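Local coordinates for 3'-5' exonuclease crn-4 (Caenorhabditis elegans, PDB 3CM6), which degrades RNA and DNA from the 3' end as a metal-dependent, homodimeric exonuclease and takes part in the breakdown of DNA during apoptosis, at residues L22-E27 with F44-Y49; G163-S168 with N177-L182. All blocks are in the same frame, centred on the assembly; numbering follows the deposited sequence.

Contact 1 (L22-E27 with F44-Y49); sequences LILDFE and FAIVAY. With ER3 (erbium (III) ion), chain F.
F26 and F44 leave the backbone by different torsions: F26 has CG beside its backbone N (chi1 -71°), while F44 swings CG opposite its own N (chi1 -157°). The two rings therefore stand side by side yet turned against each other, and F26 brings its CE1 edge over the centre of the F44 face, an edge-to-face pair with centroids 4.9 Å apart. L24 slips a methyl in beside them, its CD1 lying 3.7 Å from F44 CE2 at the rim of that ring and 3.6 Å from I46 CG1. Farther along the same face, L22 lays CB on I46 CG2 and CD2 on A48, small enough to accept that methyl. Helix 95-109 packs on this layer, where rings and branched aliphatic chains bury a large apolar surface. These are the antiparallel strands 20-28 and 41-50, neighbours in the central mixed sheet of the RNase H-like exonuclease fold. I23 N donates to V47 O at 2.8 Å and V47 N returns a bond to I23 O; D25 N to A45 O and A45 N to D25 O are both 3.0 Å. The sheet's other face carries I23, D25, A45 and V47. There D25, E27 and D194 form the metal site, which probably holds magnesium in vivo; here an erbium ion lies beside the D25 and E27 carboxylates.

Contact 2 (G163-S168 with N177-L182); sequences GPKELS and NEYYDL
S168 N donates to E178 OE1 at 2.9 Å in a nearly straight bond (167°), reaching the syn side of the carboxylate close to its plane. The hydroxyl of S168 adds a weak second bond to the same oxygen, and E178 OE2 accepts the backbone N-H of A169, so both carboxylate oxygens are used on the loop. Glutamate suits this place because its fully extended chain, CG opposite the backbone N (chi1 -172°), reaches the loop from the helix. Two further bonds run through Y179. Its OH donates to G163 O at 2.8 Å, approaching from above the carbonyl plane, and its carbonyl O receives K165 NZ at 2.9 Å on an in-plane lone pair. That lysine stretches obliquely across the ring, with CG 3.9 Å from Y179 CD1, and places NZ over the face, 4.8 Å from the Y179 ring centroid, in a cation-pi contact. L167 packs against E178 and Y179, its CD2 near the tyrosine ring edge and 3.8 Å from E178 CD. Helix 151-162 also packs on Y179, F155 meeting it edge-to-face. G163 follows that helix at backbone angles where a side chain would press on the preceding carbonyl oxygen, which suits glycine; a Schellman motif at D181 closes helix 172-179. Because K165 donates to a carbonyl near the C-terminal end of helix 172-179, its charge probably also interacts favourably with the helix dipole.

Both contacts belong to the RNase H-like exonuclease part of the chain and follow each other in sequence, contact 1 closing before contact 2 opens. Their centres are about 24 Å apart and their nearest atoms about 12 Å, so they do not touch. Contact 1 joins two strands in the buried middle of the sheet, its centre about 10 Å from the chain centre. Contact 2 ties a surface loop to helix 172-179, and its centre lies about 23 Å from the chain centre. Helix 191-207 connects them: D25, V47 and Y49 pack against it in contact 1, N177, Y180 and L182 in contact 2. The same helix supplies D194 to the metal site, whereas contact 2 lies away from that site.

Contact 1 (L22-E27 with F44-Y49)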
ATOM      1  N   LEU B  22      11.523  28.651   7.803  1.00 29.59           N
ATOM      2  CA  LEU B  22      10.873  27.451   8.317  1.00 29.39           C
ATOM      3  C   LEU B  22      11.508  26.224   7.692  1.00 29.18           C
ATOM      4  O   LEU B  22      11.418  26.020   6.488  1.00 29.30           O
ATOM      5  CB  LEU B  22       9.367  27.482   8.054  1.00 29.15           C
ATOM      6  CG  LEU B  22       8.542  28.589   8.735  1.00 29.52           C
ATOM      7  CD1 LEU B  22       7.038  28.494   8.358  1.00 27.71           C
ATOM      8  CD2 LEU B  22       8.724  28.582  10.244  1.00 28.50           C
ATOM      9  N   ILE B  23      12.184  25.431   8.512  1.00 29.02           N
ATOM     10  CA  ILE B  23      12.823  24.235   8.012  1.00 28.97           C
ATOM     11  C   ILE B  23      11.710  23.204   7.882  1.00 29.94           C
ATOM     12  O   ILE B  23      10.964  22.946   8.841  1.00 29.90           O
ATOM     13  CB  ILE B  23      13.969  23.735   8.937  1.00 28.27           C
ATOM     14  CG1 ILE B  23      15.222  24.616   8.826  1.00 27.67           C
ATOM     15  CG2 ILE B  23      14.360  22.338   8.557  1.00 27.76           C
ATOM     16  CD1 ILE B  23      15.103  26.009   9.498  1.00 27.28           C
ATOM     17  N   LEU B  24      11.587  22.641   6.688  1.00 30.32           N
ATOM     18  CA  LEU B  24      10.487  21.759   6.380  1.00 31.00           C
ATOM     19  C   LEU B  24      10.985  20.390   5.969  1.00 31.45           C
ATOM     20  O   LEU B  24      12.041  20.246   5.328  1.00 31.61           O
ATOM     21  CB  LEU B  24       9.617  22.338   5.272  1.00 31.18           C
ATOM     22  CG  LEU B  24       8.477  21.432   4.794  1.00 32.39           C
ATOM     23  CD1 LEU B  24       7.169  21.819   5.466  1.00 34.15           C
ATOM     24  CD2 LEU B  24       8.336  21.537   3.304  1.00 33.14           C
ATOM     25  N   ASP B  25      10.207  19.385   6.347  1.00 31.25           N
ATOM     26  CA  ASP B  25      10.486  18.040   5.934  1.00 31.20           C
ATOM     27  C   ASP B  25       9.247  17.152   5.921  1.00 30.62           C
ATOM     28  O   ASP B  25       8.424  17.195   6.841  1.00 30.10           O
ATOM     29  CB  ASP B  25      11.535  17.436   6.833  1.00 31.87           C
ATOM     30  CG  ASP B  25      12.086  16.179   6.265  1.00 33.64           C
ATOM     31  OD1 ASP B  25      12.551  16.212   5.105  1.00 37.53           O
ATOM     32  OD2 ASP B  25      12.032  15.157   6.958  1.00 36.65           O
ATOM     33  N   PHE B  26       9.127  16.370   4.851  1.00 29.80           N
ATOM     34  CA  PHE B  26       8.045  15.422   4.677  1.00 29.58           C
ATOM     35  C   PHE B  26       8.599  14.001   4.671  1.00 30.00           C
ATOM     36  O   PHE B  26       9.693  13.744   4.151  1.00 30.54           O
ATOM     37  CB  PHE B  26       7.338  15.640   3.341  1.00 28.90           C
ATOM     38  CG  PHE B  26       6.490  16.892   3.255  1.00 27.95           C
ATOM     39  CD1 PHE B  26       5.451  17.122   4.146  1.00 25.80           C
ATOM     40  CD2 PHE B  26       6.699  17.810   2.215  1.00 26.46           C
ATOM     41  CE1 PHE B  26       4.663  18.265   4.023  1.00 26.34           C
ATOM     42  CE2 PHE B  26       5.922  18.954   2.092  1.00 25.53           C
ATOM     43  CZ  PHE B  26       4.903  19.186   2.983  1.00 26.34           C
ATOM     44  N   GLU B  27       7.850  13.075   5.242  1.00 30.02           N
ATOM     45  CA  GLU B  27       8.109  11.671   4.968  1.00 30.81           C
ATOM     46  C   GLU B  27       6.910  11.115   4.217  1.00 30.53           C
ATOM     47  O   GLU B  27       5.768  11.581   4.420  1.00 30.00           O
ATOM     48  CB  GLU B  27       8.387  10.880   6.256  1.00 31.50           C
ATOM     49  CG  GLU B  27       9.653  11.309   7.042  1.00 33.45           C
ATOM     50  CD  GLU B  27      10.939  11.395   6.206  1.00 39.08           C
ATOM     51  OE1 GLU B  27      11.048  10.745   5.125  1.00 40.55           O
ATOM     52  OE2 GLU B  27      11.868  12.126   6.651  1.00 42.78           O
ATOM     53  N   PHE B  44       4.668  15.367   8.581  1.00 29.42           N
ATOM     54  CA  PHE B  44       4.727  16.762   8.289  1.00 29.41           C
ATOM     55  C   PHE B  44       5.479  17.397   9.460  1.00 29.67           C
ATOM     56  O   PHE B  44       4.936  17.475  10.569  1.00 30.00           O
ATOM     57  CB  PHE B  44       3.292  17.257   8.281  1.00 29.68           C
ATOM     58  CG  PHE B  44       3.061  18.499   7.491  1.00 30.05           C
ATOM     59  CD1 PHE B  44       1.814  18.724   6.921  1.00 30.45           C
ATOM     60  CD2 PHE B  44       4.073  19.440   7.303  1.00 30.85           C
ATOM     61  CE1 PHE B  44       1.570  19.864   6.177  1.00 31.99           C
ATOM     62  CE2 PHE B  44       3.840  20.590   6.569  1.00 32.39           C
ATOM     63  CZ  PHE B  44       2.594  20.809   6.004  1.00 31.92           C
ATOM     64  N   ALA B  45       6.714  17.849   9.231  1.00 29.59           N
ATOM     65  CA  ALA B  45       7.548  18.430  10.302  1.00 29.45           C
ATOM     66  C   ALA B  45       8.169  19.780   9.938  1.00 29.79           C
ATOM     67  O   ALA B  45       8.755  19.944   8.857  1.00 29.42           O
ATOM     68  CB  ALA B  45       8.631  17.466  10.700  1.00 29.32           C
ATOM     69  N   ILE B  46       8.039  20.743  10.845  1.00 30.31           N
ATOM     70  CA  ILE B  46       8.603  22.089  10.643  1.00 30.45           C
ATOM     71  C   ILE B  46       9.204  22.596  11.941  1.00 30.93           C
ATOM     72  O   ILE B  46       8.636  22.375  13.006  1.00 30.65           O
ATOM     73  CB  ILE B  46       7.549  23.119  10.193  1.00 30.27           C
ATOM     74  CG1 ILE B  46       6.774  22.625   8.978  1.00 29.73           C
ATOM     75  CG2 ILE B  46       8.208  24.461   9.873  1.00 30.05           C
ATOM     76  CD1 ILE B  46       5.586  23.479   8.656  1.00 30.10           C
ATOM     77  N   VAL B  47      10.362  23.249  11.832  1.00 31.73           N
ATOM     78  CA  VAL B  47      11.014  23.957  12.935  1.00 32.50           C
ATOM     79  C   VAL B  47      11.383  25.354  12.449  1.00 32.95           C
ATOM     80  O   VAL B  47      11.884  25.523  11.328  1.00 33.26           O
ATOM     81  CB  VAL B  47      12.299  23.252  13.425  1.00 32.21           C
ATOM     82  CG1 VAL B  47      12.742  23.807  14.762  1.00 32.94           C
ATOM     83  CG2 VAL B  47      12.039  21.819  13.622  1.00 34.26           C
ATOM     84  N   ALA B  48      11.140  26.347  13.303  1.00 33.31           N
ATOM     85  CA  ALA B  48      11.405  27.746  12.976  1.00 33.41           C
ATOM     86  C   ALA B  48      12.851  28.163  13.276  1.00 33.40           C
ATOM     87  O   ALA B  48      13.490  27.606  14.160  1.00 33.29           O
ATOM     88  CB  ALA B  48      10.419  28.646  13.693  1.00 32.76           C
ATOM     89  N   TYR B  49      13.353  29.122  12.499  1.00 33.83           N
ATOM     90  CA  TYR B  49      14.656  29.758  12.718  1.00 34.46           C
ATOM     91  C   TYR B  49      14.455  31.256  12.670  1.00 34.67           C
ATOM     92  O   TYR B  49      13.851  31.769  11.722  1.00 34.50           O
ATOM     93  CB  TYR B  49      15.644  29.344  11.633  1.00 34.73           C
ATOM     94  CG  TYR B  49      16.952  30.103  11.650  1.00 35.15           C
ATOM     95  CD1 TYR B  49      17.993  29.716  12.504  1.00 35.11           C
ATOM     96  CD2 TYR B  49      17.161  31.190  10.798  1.00 34.29           C
ATOM     97  CE1 TYR B  49      19.199  30.408  12.529  1.00 35.16           C
ATOM     98  CE2 TYR B  49      18.356  31.883  10.812  1.00 35.19           C
ATOM     99  CZ  TYR B  49      19.377  31.489  11.680  1.00 35.76           C
ATOM    100  OH  TYR B  49      20.574  32.173  11.693  1.00 36.09           O
TER
HETATM  101 ER   ER3 F 300      13.641  13.581   5.032  1.00 88.54          ER

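Contact 2 (G163-S168 with N177-L182)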
ATOM      1  N   GLY B 163      36.394  25.824  -0.566  1.00 48.68           N
ATOM      2  CA  GLY B 163      37.291  24.698  -0.790  1.00 50.45           C
ATOM      3  C   GLY B 163      36.609  23.353  -0.626  1.00 51.79           C
ATOM      4  O   GLY B 163      36.274  22.967   0.491  1.00 50.95           O
ATOM      5  N   PRO B 164      36.364  22.657  -1.757  1.00 53.49           N
ATOM      6  CA  PRO B 164      35.957  21.239  -1.786  1.00 54.57           C
ATOM      7  C   PRO B 164      36.857  20.351  -0.935  1.00 55.31           C
ATOM      8  O   PRO B 164      38.038  20.669  -0.740  1.00 55.52           O
ATOM      9  CB  PRO B 164      36.107  20.864  -3.267  1.00 54.63           C
ATOM     10  CG  PRO B 164      35.831  22.171  -4.001  1.00 54.23           C
ATOM     11  CD  PRO B 164      36.426  23.243  -3.119  1.00 53.75           C
ATOM     12  N   LYS B 165      36.278  19.267  -0.417  1.00 56.18           N
ATOM     13  CA  LYS B 165      37.017  18.242   0.332  1.00 56.96           C
ATOM     14  C   LYS B 165      36.291  16.890   0.272  1.00 57.14           C
ATOM     15  O   LYS B 165      35.102  16.845  -0.035  1.00 57.44           O
ATOM     16  CB  LYS B 165      37.311  18.705   1.768  1.00 57.00           C
ATOM     17  CG  LYS B 165      36.218  18.495   2.801  1.00 57.20           C
ATOM     18  CD  LYS B 165      36.523  19.375   4.021  1.00 58.19           C
ATOM     19  CE  LYS B 165      35.839  18.894   5.290  1.00 58.63           C
ATOM     20  NZ  LYS B 165      35.785  19.980   6.317  1.00 58.08           N
ATOM     21  N   GLU B 166      37.010  15.796   0.534  1.00 57.54           N
ATOM     22  CA  GLU B 166      36.473  14.426   0.330  1.00 57.55           C
ATOM     23  C   GLU B 166      35.334  14.065   1.269  1.00 56.59           C
ATOM     24  O   GLU B 166      35.482  14.123   2.490  1.00 56.31           O
ATOM     25  CB  GLU B 166      37.579  13.360   0.431  1.00 58.10           C
ATOM     26  CG  GLU B 166      38.399  13.180  -0.854  1.00 60.25           C
ATOM     27  CD  GLU B 166      37.566  12.639  -2.006  1.00 62.38           C
ATOM     28  OE1 GLU B 166      37.195  13.446  -2.898  1.00 61.81           O
ATOM     29  OE2 GLU B 166      37.275  11.413  -2.002  1.00 63.21           O
ATOM     30  N   LEU B 167      34.201  13.690   0.683  1.00 55.70           N
ATOM     31  CA  LEU B 167      33.017  13.324   1.457  1.00 54.92           C
ATOM     32  C   LEU B 167      32.587  11.887   1.177  1.00 54.49           C
ATOM     33  O   LEU B 167      32.465  11.468   0.023  1.00 54.24           O
ATOM     34  CB  LEU B 167      31.855  14.293   1.182  1.00 54.80           C
ATOM     35  CG  LEU B 167      32.048  15.798   1.429  1.00 53.15           C
ATOM     36  CD1 LEU B 167      30.892  16.587   0.807  1.00 51.06           C
ATOM     37  CD2 LEU B 167      32.198  16.106   2.913  1.00 51.12           C
ATOM     38  N   SER B 168      32.364  11.136   2.246  1.00 53.91           N
ATOM     39  CA  SER B 168      31.954   9.742   2.110  1.00 53.60           C
ATOM     40  C   SER B 168      30.450   9.534   2.329  1.00 53.05           C
ATOM     41  O   SER B 168      29.888   8.579   1.802  1.00 53.16           O
ATOM     42  CB  SER B 168      32.775   8.837   3.035  1.00 53.44           C
ATOM     43  OG  SER B 168      32.719   9.289   4.373  1.00 53.32           O
ATOM     44  N   ASN B 177      26.618  17.801   6.997  1.00 37.46           N
ATOM     45  CA  ASN B 177      27.067  17.581   8.365  1.00 37.73           C
ATOM     46  C   ASN B 177      28.536  17.206   8.404  1.00 38.55           C
ATOM     47  O   ASN B 177      29.290  17.708   9.232  1.00 38.75           O
ATOM     48  CB  ASN B 177      26.214  16.510   9.034  1.00 37.60           C
ATOM     49  CG  ASN B 177      25.139  17.094   9.937  1.00 37.86           C
ATOM     50  OD1 ASN B 177      25.145  18.290  10.230  1.00 38.84           O
ATOM     51  ND2 ASN B 177      24.226  16.248  10.408  1.00 35.52           N
ATOM     52  N   GLU B 178      28.943  16.350   7.474  1.00 39.18           N
ATOM     53  CA  GLU B 178      30.321  15.912   7.363  1.00 40.61           C
ATOM     54  C   GLU B 178      31.246  17.091   7.034  1.00 40.94           C
ATOM     55  O   GLU B 178      32.322  17.223   7.602  1.00 41.30           O
ATOM     56  CB  GLU B 178      30.422  14.816   6.287  1.00 40.56           C
ATOM     57  CG  GLU B 178      31.770  14.101   6.173  1.00 41.43           C
ATOM     58  CD  GLU B 178      31.778  12.994   5.107  1.00 42.41           C
ATOM     59  OE1 GLU B 178      32.871  12.590   4.655  1.00 45.38           O
ATOM     60  OE2 GLU B 178      30.698  12.515   4.709  1.00 45.34           O
ATOM     61  N   TYR B 179      30.815  17.952   6.120  1.00 41.55           N
ATOM     62  CA  TYR B 179      31.659  19.030   5.613  1.00 41.63           C
ATOM     63  C   TYR B 179      31.879  20.098   6.679  1.00 42.05           C
ATOM     64  O   TYR B 179      32.990  20.594   6.866  1.00 41.84           O
ATOM     65  CB  TYR B 179      31.049  19.623   4.341  1.00 41.25           C
ATOM     66  CG  TYR B 179      31.854  20.739   3.728  1.00 41.41           C
ATOM     67  CD1 TYR B 179      32.883  20.465   2.825  1.00 42.40           C
ATOM     68  CD2 TYR B 179      31.592  22.074   4.043  1.00 39.92           C
ATOM     69  CE1 TYR B 179      33.644  21.495   2.263  1.00 41.58           C
ATOM     70  CE2 TYR B 179      32.336  23.104   3.486  1.00 40.41           C
ATOM     71  CZ  TYR B 179      33.354  22.810   2.593  1.00 40.69           C
ATOM     72  OH  TYR B 179      34.090  23.820   2.028  1.00 40.42           O
ATOM     73  N   TYR B 180      30.824  20.436   7.396  1.00 42.73           N
ATOM     74  CA  TYR B 180      30.943  21.412   8.464  1.00 43.73           C
ATOM     75  C   TYR B 180      31.438  20.750   9.736  1.00 44.79           C
ATOM     76  O   TYR B 180      31.591  21.402  10.763  1.00 44.56           O
ATOM     77  CB  TYR B 180      29.606  22.142   8.668  1.00 43.45           C
ATOM     78  CG  TYR B 180      29.276  23.061   7.502  1.00 43.36           C
ATOM     79  CD1 TYR B 180      28.172  22.826   6.681  1.00 42.67           C
ATOM     80  CD2 TYR B 180      30.106  24.137   7.194  1.00 43.78           C
ATOM     81  CE1 TYR B 180      27.889  23.659   5.603  1.00 43.29           C
ATOM     82  CE2 TYR B 180      29.840  24.975   6.124  1.00 43.49           C
ATOM     83  CZ  TYR B 180      28.732  24.741   5.333  1.00 43.75           C
ATOM     84  OH  TYR B 180      28.484  25.597   4.280  1.00 43.00           O
ATOM     85  N   ASP B 181      31.709  19.446   9.635  1.00 46.68           N
ATOM     86  CA  ASP B 181      32.093  18.603  10.765  1.00 48.26           C
ATOM     87  C   ASP B 181      31.160  18.823  11.969  1.00 48.28           C
ATOM     88  O   ASP B 181      31.597  19.230  13.050  1.00 48.30           O
ATOM     89  CB  ASP B 181      33.591  18.789  11.115  1.00 49.15           C
ATOM     90  CG  ASP B 181      34.040  17.922  12.302  1.00 52.30           C
ATOM     91  OD1 ASP B 181      33.724  16.703  12.341  1.00 54.30           O
ATOM     92  OD2 ASP B 181      34.707  18.472  13.210  1.00 56.03           O
ATOM     93  N   LEU B 182      29.870  18.567  11.746  1.00 48.53           N
ATOM     94  CA  LEU B 182      28.848  18.581  12.796  1.00 48.99           C
ATOM     95  C   LEU B 182      28.431  17.153  13.185  1.00 49.35           C
ATOM     96  O   LEU B 182      28.443  16.243  12.344  1.00 49.36           O
ATOM     97  CB  LEU B 182      27.606  19.364  12.343  1.00 48.98           C
ATOM     98  CG  LEU B 182      27.600  20.902  12.242  1.00 49.36           C
ATOM     99  CD1 LEU B 182      26.500  21.396  11.295  1.00 48.77           C
ATOM    100  CD2 LEU B 182      27.464  21.581  13.599  1.00 49.20           C
TER